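Local atomic coordinates of enoyl-CoA hydratase (Thermus thermophilus, PDB entry 1WZ8), a protein that probably catalyses the reversible hydration of the double bond of 2-enoyl-CoA thioesters, as a hexameric member of the crotonase family. Residues A7-L12 and A43-D48; G20-T25 and E53-V58; P106-V111 and E197-V202. All coordinates share one frame; numbering follows the deposited sequence.

Contact 1: residues A7-L12 and A43-D48; sequences ARYPGL and ARVWRD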
loop_
_atom_site.group_PDB
_atom_site.type_symbol
_atom_site.label_atom_id
_atom_site.label_comp_id
_atom_site.label_asym_id
_atom_site.label_seq_id
_atom_site.Cartn_x
_atom_site.Cartn_y
_atom_site.Cartn_z
ATOM N N ALA A 7 21.069 -34.820 9.479
ATOM C CA ALA A 7 20.229 -35.875 10.034
ATOM C C ALA A 7 18.734 -35.635 9.838
ATOM O O ALA A 7 17.963 -36.584 9.716
ATOM C CB ALA A 7 20.535 -36.043 11.521
ATOM N N ARG A 8 18.331 -34.369 9.798
ATOM C CA ARG A 8 16.922 -34.014 9.653
ATOM C C ARG A 8 16.434 -33.677 8.244
ATOM O O ARG A 8 15.227 -33.671 7.991
ATOM C CB ARG A 8 16.598 -32.838 10.580
ATOM C CG ARG A 8 16.552 -33.194 12.059
ATOM C CD ARG A 8 16.562 -31.939 12.928
ATOM N NE ARG A 8 15.697 -30.886 12.398
ATOM C CZ ARG A 8 14.386 -31.009 12.209
ATOM N NH1 ARG A 8 13.771 -32.146 12.507
ATOM N NH2 ARG A 8 13.689 -29.995 11.713
ATOM N N TYR A 9 17.354 -33.398 7.327
ATOM C CA TYR A 9 16.956 -33.036 5.970
ATOM C C TYR A 9 17.494 -33.934 4.866
ATOM O O TYR A 9 18.475 -33.598 4.200
ATOM C CB TYR A 9 17.354 -31.583 5.692
ATOM C CG TYR A 9 16.524 -30.581 6.461
ATOM C CD1 TYR A 9 15.249 -30.226 6.026
ATOM C CD2 TYR A 9 16.994 -30.020 7.648
ATOM C CE1 TYR A 9 14.460 -29.334 6.752
ATOM C CE2 TYR A 9 16.212 -29.129 8.383
ATOM C CZ TYR A 9 14.945 -28.793 7.930
ATOM O OH TYR A 9 14.163 -27.921 8.652
ATOM N N PRO A 10 16.856 -35.095 4.655
ATOM C CA PRO A 10 17.324 -35.994 3.601
ATOM C C PRO A 10 17.134 -35.291 2.262
ATOM O O PRO A 10 16.085 -34.702 2.010
ATOM C CB PRO A 10 16.420 -37.216 3.768
ATOM C CG PRO A 10 15.148 -36.627 4.287
ATOM C CD PRO A 10 15.649 -35.629 5.309
ATOM N N GLY A 11 18.152 -35.345 1.414
ATOM C CA GLY A 11 18.062 -34.684 0.128
ATOM C C GLY A 11 18.914 -33.428 0.134
ATOM O O GLY A 11 19.271 -32.903 -0.918
ATOM N N LEU A 12 19.233 -32.942 1.330
ATOM C CA LEU A 12 20.062 -31.752 1.470
ATOM C C LEU A 12 21.423 -32.115 2.048
ATOM O O LEU A 12 21.526 -32.957 2.941
ATOM C CB LEU A 12 19.386 -30.726 2.386
ATOM C CG LEU A 12 18.065 -30.115 1.916
ATOM C CD1 LEU A 12 17.572 -29.119 2.958
ATOM C CD2 LEU A 12 18.262 -29.429 0.574
ATOM N N ALA A 43 11.755 -25.797 1.698
ATOM C CA ALA A 43 10.877 -24.746 2.197
ATOM C C ALA A 43 10.995 -24.520 3.699
ATOM O O ALA A 43 10.856 -23.395 4.174
ATOM C CB ALA A 43 9.436 -25.073 1.838
ATOM N N ARG A 44 11.263 -25.589 4.441
ATOM C CA ARG A 44 11.346 -25.498 5.891
ATOM C C ARG A 44 12.736 -25.354 6.499
ATOM O O ARG A 44 12.858 -24.912 7.638
ATOM C CB ARG A 44 10.659 -26.713 6.521
ATOM C CG ARG A 44 9.269 -26.971 5.981
ATOM C CD ARG A 44 8.640 -28.219 6.575
ATOM N NE ARG A 44 8.004 -27.956 7.864
ATOM C CZ ARG A 44 6.843 -28.488 8.239
ATOM N NH1 ARG A 44 6.196 -29.312 7.426
ATOM N NH2 ARG A 44 6.316 -28.181 9.416
ATOM N N VAL A 45 13.778 -25.717 5.760
ATOM C CA VAL A 45 15.140 -25.638 6.282
ATOM C C VAL A 45 15.526 -24.245 6.791
ATOM O O VAL A 45 16.300 -24.114 7.739
ATOM C CB VAL A 45 16.168 -26.100 5.211
ATOM C CG1 VAL A 45 16.157 -25.145 4.026
ATOM C CG2 VAL A 45 17.563 -26.204 5.823
ATOM N N TRP A 46 14.965 -23.207 6.181
ATOM C CA TRP A 46 15.285 -21.838 6.574
ATOM C C TRP A 46 15.005 -21.526 8.040
ATOM O O TRP A 46 15.738 -20.761 8.660
ATOM C CB TRP A 46 14.560 -20.853 5.652
ATOM C CG TRP A 46 14.905 -21.100 4.213
ATOM C CD1 TRP A 46 14.185 -21.834 3.312
ATOM C CD2 TRP A 46 16.124 -20.741 3.553
ATOM N NE1 TRP A 46 14.885 -21.964 2.137
ATOM C CE2 TRP A 46 16.080 -21.303 2.257
ATOM C CE3 TRP A 46 17.255 -20.004 3.933
ATOM C CZ2 TRP A 46 17.124 -21.152 1.339
ATOM C CZ3 TRP A 46 18.295 -19.856 3.018
ATOM C CH2 TRP A 46 18.221 -20.429 1.737
ATOM N N ARG A 47 13.957 -22.118 8.601
ATOM C CA ARG A 47 13.632 -21.883 10.007
ATOM C C ARG A 47 14.741 -22.391 10.922
ATOM O O ARG A 47 15.144 -21.709 11.861
ATOM C CB ARG A 47 12.317 -22.571 10.374
ATOM C CG ARG A 47 11.085 -21.817 9.920
ATOM C CD ARG A 47 9.855 -22.695 10.006
ATOM N NE ARG A 47 9.259 -22.885 8.689
ATOM C CZ ARG A 47 8.774 -24.040 8.252
ATOM N NH1 ARG A 47 8.816 -25.112 9.030
ATOM N NH2 ARG A 47 8.251 -24.124 7.034
ATOM N N ASP A 48 15.235 -23.590 10.640
ATOM C CA ASP A 48 16.295 -24.169 11.450
ATOM C C ASP A 48 17.656 -23.525 11.195
ATOM O O ASP A 48 18.525 -23.537 12.068
ATOM C CB ASP A 48 16.380 -25.678 11.210
ATOM C CG ASP A 48 15.118 -26.405 11.632
ATOM O OD1 ASP A 48 14.539 -26.034 12.675
ATOM O OD2 ASP A 48 14.709 -27.353 10.932
#

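Contact 2: residues G20-T25 and E53-V58; sequences GVLEIT and EGVRAV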
loop_
_atom_site.group_PDB
_atom_site.type_symbol
_atom_site.label_atom_id
_atom_site.label_comp_id
_atom_site.label_asym_id
_atom_site.label_seq_id
_atom_site.Cartn_x
_atom_site.Cartn_y
_atom_site.Cartn_z
ATOM N N GLY A 20 32.421 -18.964 6.820
ATOM C CA GLY A 20 31.147 -18.278 6.953
ATOM C C GLY A 20 30.128 -18.560 5.866
ATOM O O GLY A 20 28.997 -18.086 5.941
ATOM N N VAL A 21 30.519 -19.327 4.854
ATOM C CA VAL A 21 29.609 -19.646 3.764
ATOM C C VAL A 21 29.008 -21.035 3.931
ATOM O O VAL A 21 29.692 -22.044 3.750
ATOM C CB VAL A 21 30.326 -19.592 2.397
ATOM C CG1 VAL A 21 29.339 -19.905 1.280
ATOM C CG2 VAL A 21 30.953 -18.214 2.191
ATOM N N LEU A 22 27.731 -21.089 4.287
ATOM C CA LEU A 22 27.067 -22.372 4.440
ATOM C C LEU A 22 26.503 -22.753 3.086
ATOM O O LEU A 22 25.598 -22.097 2.567
ATOM C CB LEU A 22 25.940 -22.292 5.469
ATOM C CG LEU A 22 25.157 -23.601 5.631
ATOM C CD1 LEU A 22 26.106 -24.722 6.034
ATOM C CD2 LEU A 22 24.065 -23.427 6.664
ATOM N N GLU A 23 27.049 -23.814 2.509
ATOM C CA GLU A 23 26.599 -24.265 1.206
ATOM C C GLU A 23 25.579 -25.382 1.350
ATOM O O GLU A 23 25.840 -26.388 2.005
ATOM C CB GLU A 23 27.786 -24.766 0.389
ATOM C CG GLU A 23 27.409 -25.258 -0.987
ATOM C CD GLU A 23 28.554 -25.953 -1.676
ATOM O OE1 GLU A 23 28.971 -27.028 -1.197
ATOM O OE2 GLU A 23 29.037 -25.425 -2.694
ATOM N N ILE A 24 24.414 -25.193 0.743
ATOM C CA ILE A 24 23.361 -26.196 0.786
ATOM C C ILE A 24 23.194 -26.769 -0.615
ATOM O O ILE A 24 22.796 -26.058 -1.539
ATOM C CB ILE A 24 22.012 -25.594 1.233
ATOM C CG1 ILE A 24 22.156 -24.943 2.612
ATOM C CG2 ILE A 24 20.949 -26.689 1.282
ATOM C CD1 ILE A 24 20.848 -24.378 3.157
ATOM N N THR A 25 23.520 -28.050 -0.767
ATOM C CA THR A 25 23.398 -28.740 -2.045
ATOM C C THR A 25 22.174 -29.643 -1.965
ATOM O O THR A 25 22.058 -30.453 -1.047
ATOM C CB THR A 25 24.644 -29.622 -2.340
ATOM O OG1 THR A 25 25.813 -28.796 -2.423
ATOM C CG2 THR A 25 24.470 -30.364 -3.655
ATOM N N GLU A 53 24.939 -21.150 14.184
ATOM C CA GLU A 53 25.848 -20.045 14.453
ATOM C C GLU A 53 26.987 -20.024 13.446
ATOM O O GLU A 53 27.461 -21.074 13.011
ATOM C CB GLU A 53 26.432 -20.164 15.864
ATOM C CG GLU A 53 25.458 -19.829 16.979
ATOM C CD GLU A 53 26.109 -19.868 18.349
ATOM O OE1 GLU A 53 27.161 -19.214 18.529
ATOM O OE2 GLU A 53 25.567 -20.546 19.248
ATOM N N GLY A 54 27.418 -18.825 13.074
ATOM C CA GLY A 54 28.519 -18.707 12.138
ATOM C C GLY A 54 28.145 -18.528 10.681
ATOM O O GLY A 54 29.021 -18.323 9.845
ATOM N N VAL A 55 26.859 -18.612 10.356
ATOM C CA VAL A 55 26.448 -18.435 8.967
ATOM C C VAL A 55 26.473 -16.949 8.618
ATOM O O VAL A 55 25.792 -16.144 9.256
ATOM C CB VAL A 55 25.019 -18.977 8.718
ATOM C CG1 VAL A 55 24.597 -18.690 7.277
ATOM C CG2 VAL A 55 24.975 -20.472 8.981
ATOM N N ARG A 56 27.268 -16.586 7.614
ATOM C CA ARG A 56 27.352 -15.195 7.181
ATOM C C ARG A 56 26.746 -15.060 5.784
ATOM O O ARG A 56 26.380 -13.968 5.355
ATOM C CB ARG A 56 28.809 -14.709 7.205
ATOM C CG ARG A 56 29.414 -14.691 8.619
ATOM C CD ARG A 56 30.885 -14.273 8.634
ATOM N NE ARG A 56 31.084 -12.836 8.441
ATOM C CZ ARG A 56 30.979 -11.918 9.398
ATOM N NH1 ARG A 56 30.674 -12.265 10.644
ATOM N NH2 ARG A 56 31.190 -10.640 9.110
ATOM N N ALA A 57 26.636 -16.187 5.087
ATOM C CA ALA A 57 26.044 -16.221 3.753
ATOM C C ALA A 57 25.681 -17.657 3.404
ATOM O O ALA A 57 26.376 -18.593 3.805
ATOM C CB ALA A 57 27.018 -15.662 2.715
ATOM N N VAL A 58 24.584 -17.827 2.675
ATOM C CA VAL A 58 24.140 -19.149 2.255
ATOM C C VAL A 58 24.298 -19.281 0.743
ATOM O O VAL A 58 23.966 -18.365 -0.013
ATOM C CB VAL A 58 22.665 -19.388 2.641
ATOM C CG1 VAL A 58 22.146 -20.670 1.994
ATOM C CG2 VAL A 58 22.545 -19.482 4.159
#

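Contact 3: residues P106-V111 and E197-V202; sequences PVVAAV and EKALEV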
loop_
_atom_site.group_PDB
_atom_site.type_symbol
_atom_site.label_atom_id
_atom_site.label_comp_id
_atom_site.label_asym_id
_atom_site.label_seq_id
_atom_site.Cartn_x
_atom_site.Cartn_y
_atom_site.Cartn_z
ATOM N N PRO A 106 22.551 -13.080 3.692
ATOM C CA PRO A 106 22.426 -13.051 2.233
ATOM C C PRO A 106 22.453 -14.469 1.686
ATOM O O PRO A 106 23.198 -15.316 2.182
ATOM C CB PRO A 106 23.650 -12.248 1.795
ATOM C CG PRO A 106 23.859 -11.309 2.954
ATOM C CD PRO A 106 23.670 -12.232 4.139
ATOM N N VAL A 107 21.634 -14.717 0.670
ATOM C CA VAL A 107 21.547 -16.029 0.039
ATOM C C VAL A 107 21.932 -15.891 -1.427
ATOM O O VAL A 107 21.420 -15.025 -2.131
ATOM C CB VAL A 107 20.107 -16.595 0.136
ATOM C CG1 VAL A 107 20.016 -17.942 -0.585
ATOM C CG2 VAL A 107 19.705 -16.739 1.594
ATOM N N VAL A 108 22.842 -16.748 -1.876
ATOM C CA VAL A 108 23.308 -16.738 -3.251
ATOM C C VAL A 108 22.927 -18.063 -3.901
ATOM O O VAL A 108 23.026 -19.113 -3.271
ATOM C CB VAL A 108 24.849 -16.601 -3.320
ATOM C CG1 VAL A 108 25.313 -16.620 -4.775
ATOM C CG2 VAL A 108 25.295 -15.318 -2.625
ATOM N N ALA A 109 22.485 -18.010 -5.150
ATOM C CA ALA A 109 22.117 -19.224 -5.864
ATOM C C ALA A 109 23.014 -19.432 -7.078
ATOM O O ALA A 109 23.190 -18.528 -7.893
ATOM C CB ALA A 109 20.659 -19.158 -6.301
ATOM N N ALA A 110 23.599 -20.624 -7.185
ATOM C CA ALA A 110 24.449 -20.960 -8.325
ATOM C C ALA A 110 23.505 -21.702 -9.260
ATOM O O ALA A 110 23.365 -22.922 -9.180
ATOM C CB ALA A 110 25.595 -21.868 -7.887
ATOM N N VAL A 111 22.854 -20.954 -10.141
ATOM C CA VAL A 111 21.870 -21.523 -11.057
ATOM C C VAL A 111 22.500 -22.126 -12.308
ATOM O O VAL A 111 22.743 -21.437 -13.295
ATOM C CB VAL A 111 20.843 -20.450 -11.450
ATOM C CG1 VAL A 111 19.616 -21.097 -12.062
ATOM C CG2 VAL A 111 20.467 -19.630 -10.216
ATOM N N GLU A 197 31.771 -21.357 -9.554
ATOM C CA GLU A 197 32.948 -20.592 -9.152
ATOM C C GLU A 197 32.627 -19.136 -8.816
ATOM O O GLU A 197 33.070 -18.619 -7.787
ATOM C CB GLU A 197 34.009 -20.643 -10.258
ATOM C CG GLU A 197 35.170 -19.687 -10.061
ATOM C CD GLU A 197 36.226 -19.831 -11.142
ATOM O OE1 GLU A 197 36.854 -20.910 -11.209
ATOM O OE2 GLU A 197 36.424 -18.875 -11.924
ATOM N N LYS A 198 31.866 -18.474 -9.687
ATOM C CA LYS A 198 31.503 -17.074 -9.470
ATOM C C LYS A 198 30.519 -16.946 -8.312
ATOM O O LYS A 198 30.608 -16.017 -7.514
ATOM C CB LYS A 198 30.878 -16.484 -10.739
ATOM C CG LYS A 198 30.481 -15.012 -10.630
ATOM C CD LYS A 198 31.701 -14.109 -10.432
ATOM C CE LYS A 198 31.312 -12.636 -10.389
ATOM N NZ LYS A 198 32.498 -11.739 -10.243
ATOM N N ALA A 199 29.574 -17.875 -8.222
ATOM C CA ALA A 199 28.599 -17.826 -7.140
ATOM C C ALA A 199 29.308 -17.943 -5.793
ATOM O O ALA A 199 28.979 -17.236 -4.839
ATOM C CB ALA A 199 27.577 -18.946 -7.299
ATOM N N LEU A 200 30.288 -18.836 -5.714
ATOM C CA LEU A 200 31.039 -19.022 -4.476
ATOM C C LEU A 200 31.820 -17.749 -4.147
ATOM O O LEU A 200 31.896 -17.334 -2.990
ATOM C CB LEU A 200 31.997 -20.215 -4.614
ATOM C CG LEU A 200 32.863 -20.510 -3.387
ATOM C CD1 LEU A 200 31.971 -20.737 -2.171
ATOM C CD2 LEU A 200 33.742 -21.722 -3.657
ATOM N N GLU A 201 32.393 -17.126 -5.171
ATOM C CA GLU A 201 33.152 -15.892 -4.989
ATOM C C GLU A 201 32.243 -14.806 -4.402
ATOM O O GLU A 201 32.637 -14.048 -3.500
ATOM C CB GLU A 201 33.708 -15.426 -6.337
ATOM C CG GLU A 201 34.511 -14.133 -6.270
ATOM C CD GLU A 201 34.813 -13.570 -7.647
ATOM O OE1 GLU A 201 35.403 -14.296 -8.477
ATOM O OE2 GLU A 201 34.456 -12.400 -7.898
ATOM N N VAL A 202 31.025 -14.729 -4.927
ATOM C CA VAL A 202 30.051 -13.754 -4.454
ATOM C C VAL A 202 29.705 -14.052 -2.998
ATOM O O VAL A 202 29.696 -13.158 -2.150
ATOM C CB VAL A 202 28.761 -13.801 -5.313
ATOM C CG1 VAL A 202 27.700 -12.885 -4.717
ATOM C CG2 VAL A 202 29.076 -13.370 -6.743
#

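Contact 1: residues A7-L12 and A43-D48
Two donors from consecutive residues, Arg8 and Tyr9, converge on one carboxylate oxygen of Asp48. Arg8 NH2 reaches Asp48 OD2 at 2.9 Å in a salt bridge whose N-H points almost straight at the acceptor (169°). That oxygen lies in the guanidinium plane and is met on its syn side, with NH2 somewhat out of the carboxylate plane; the two planar groups stand nearly perpendicular. The phenol of Tyr9 donates to the same oxygen, at the edge of its ring, though the very short Tyr9 OH to Asp48 OD2 distance of 2.4 Å is doubtful in detail. The positive charge of Arg8 close to OD2 would probably favour an ionised Asp48. With CG beside its own backbone N (chi1 -70°), the tyrosine ring reaches toward helix 36-49 and lays one face against Val45, whose CB sits 4.1 Å from the ring centroid, 17° off the normal, as a CH-pi contact. A phenylalanine in place of Tyr9 would lack the hydroxyl and would probably leave Asp48 OD2 without its tyrosine donor, with Arg8 as the remaining partner across this contact. Beyond the ring, Leu12 CD1 touches Val45 CB at 4.0 Å. A type II turn, closed by Leu12 N bonding to Tyr9 O, carries the chain from Tyr9 to Leu12. Leu12, opening strand 12-18, also packs on Leu38 and Leu42 of helix 36-49 and on Ile24 and Phe26 of strand 21-26, while Trp46 turns from this contact toward Val58 and Leu60 of strand 57-62.

Contact 2: residues G20-T25 and E53-V58
This is a parallel strand pairing, the start of strand 21-26 beside the start of strand 57-62 within the six-stranded mixed sheet. Gly20 O begins it by accepting two backbone N-H groups: Arg56 N at 2.8 Å, in the carbonyl plane on a lone pair, and Ala57 N at 3.1 Å, tilted 23° from that plane and less straight (139°). Leu22 N then bonds to Ala57 O at 2.9 Å, and Val58 CA closes on Leu22 O at 3.3 Å as a CA-H...O contact. Gly20 has positive phi, and a CB there would come tight against Arg56 CD. Val21 and Ala57 project to the sheet face covered by helix 195-207. On the face of Leu22 and Val58, Leu22 has CG anti to its backbone N (chi1 177°), and its CD2 meets CG2 of Val55, in the loop leading into the strand, at 3.9 Å. Ile24 CD1 reaches Val58 CG1 at 4.1 Å; Leu49 and Trp46 of helix 36-49 pack on this layer. Arg56 leads away, its guanidinium bonded to Ala207 O, Gly209 O and Pro264 O of a second subunit. Strand 21-26, helix 36-49 and strand 57-62 make a beta-alpha-beta crossover within the core sheet of the crotonase fold.

Contact 3: residues P106-V111 and E197-V202
Val108 and Ala110 of strand 107-111 pack against Ala199 and Val202 of helix 195-207, a helix lying on the sheet of the crotonase fold. Strand and helix run antiparallel, 173° between their directions, and their axes close to 7.8 Å. Small residues permit that approach: where Ala110 faces Ala199 the two CA atoms are 5.3 Å apart, and the methyls meet at 3.6 Å between their CB atoms. Val108, two residues earlier on the same face of the strand, is the larger bump. It sits in the groove between Ala199 and Val202, about one helical turn apart, with a branch for each. CG1, anti to the backbone N (chi1 179°), lies against Ala199, 4.1 Å from its CB and nearer still to its carbonyl oxygen. CG2 branches off toward Val202. No hydrogen bond joins the two segments; the contact is apolar. The groove is flanked by neighbouring strands and by the helix itself: Leu59 of strand 57-62 touches both Val108 and Ala199, Val130 of strand 128-132 touches Ala199, and Leu206 of the same helix also packs on Val108. Ile128 lies on Val202, as does Leu171 of a second subunit, so Val202 also reaches the subunit interface. At the Val202 end the two valines cross obliquely, Val108 CG2 meeting Val202 CG1 at 4.0 Å.

Overall arrangement
Contacts 1 and 2 interleave along the chain, their segments alternating, whereas contact 3 opens only after both have closed. The centres of contacts 1 and 2 lie about 14 Å apart. Those of contacts 2 and 3 are about 11 Å apart, and those of contacts 1 and 3 about 20 Å. The six-stranded sheet links them: strand 57-62, paired in contact 2, is also the neighbour of strand 107-111 in contact 3, with the backbone of Val58 probably hydrogen-bonded to both Pro106 and Val108. Helix 36-49 of contact 1 packs on one face, where Trp46 touches both Val58 and Val107; helix 195-207 of contact 3 packs on the other. Together they place the sheet between helices in one crotonase-type subunit.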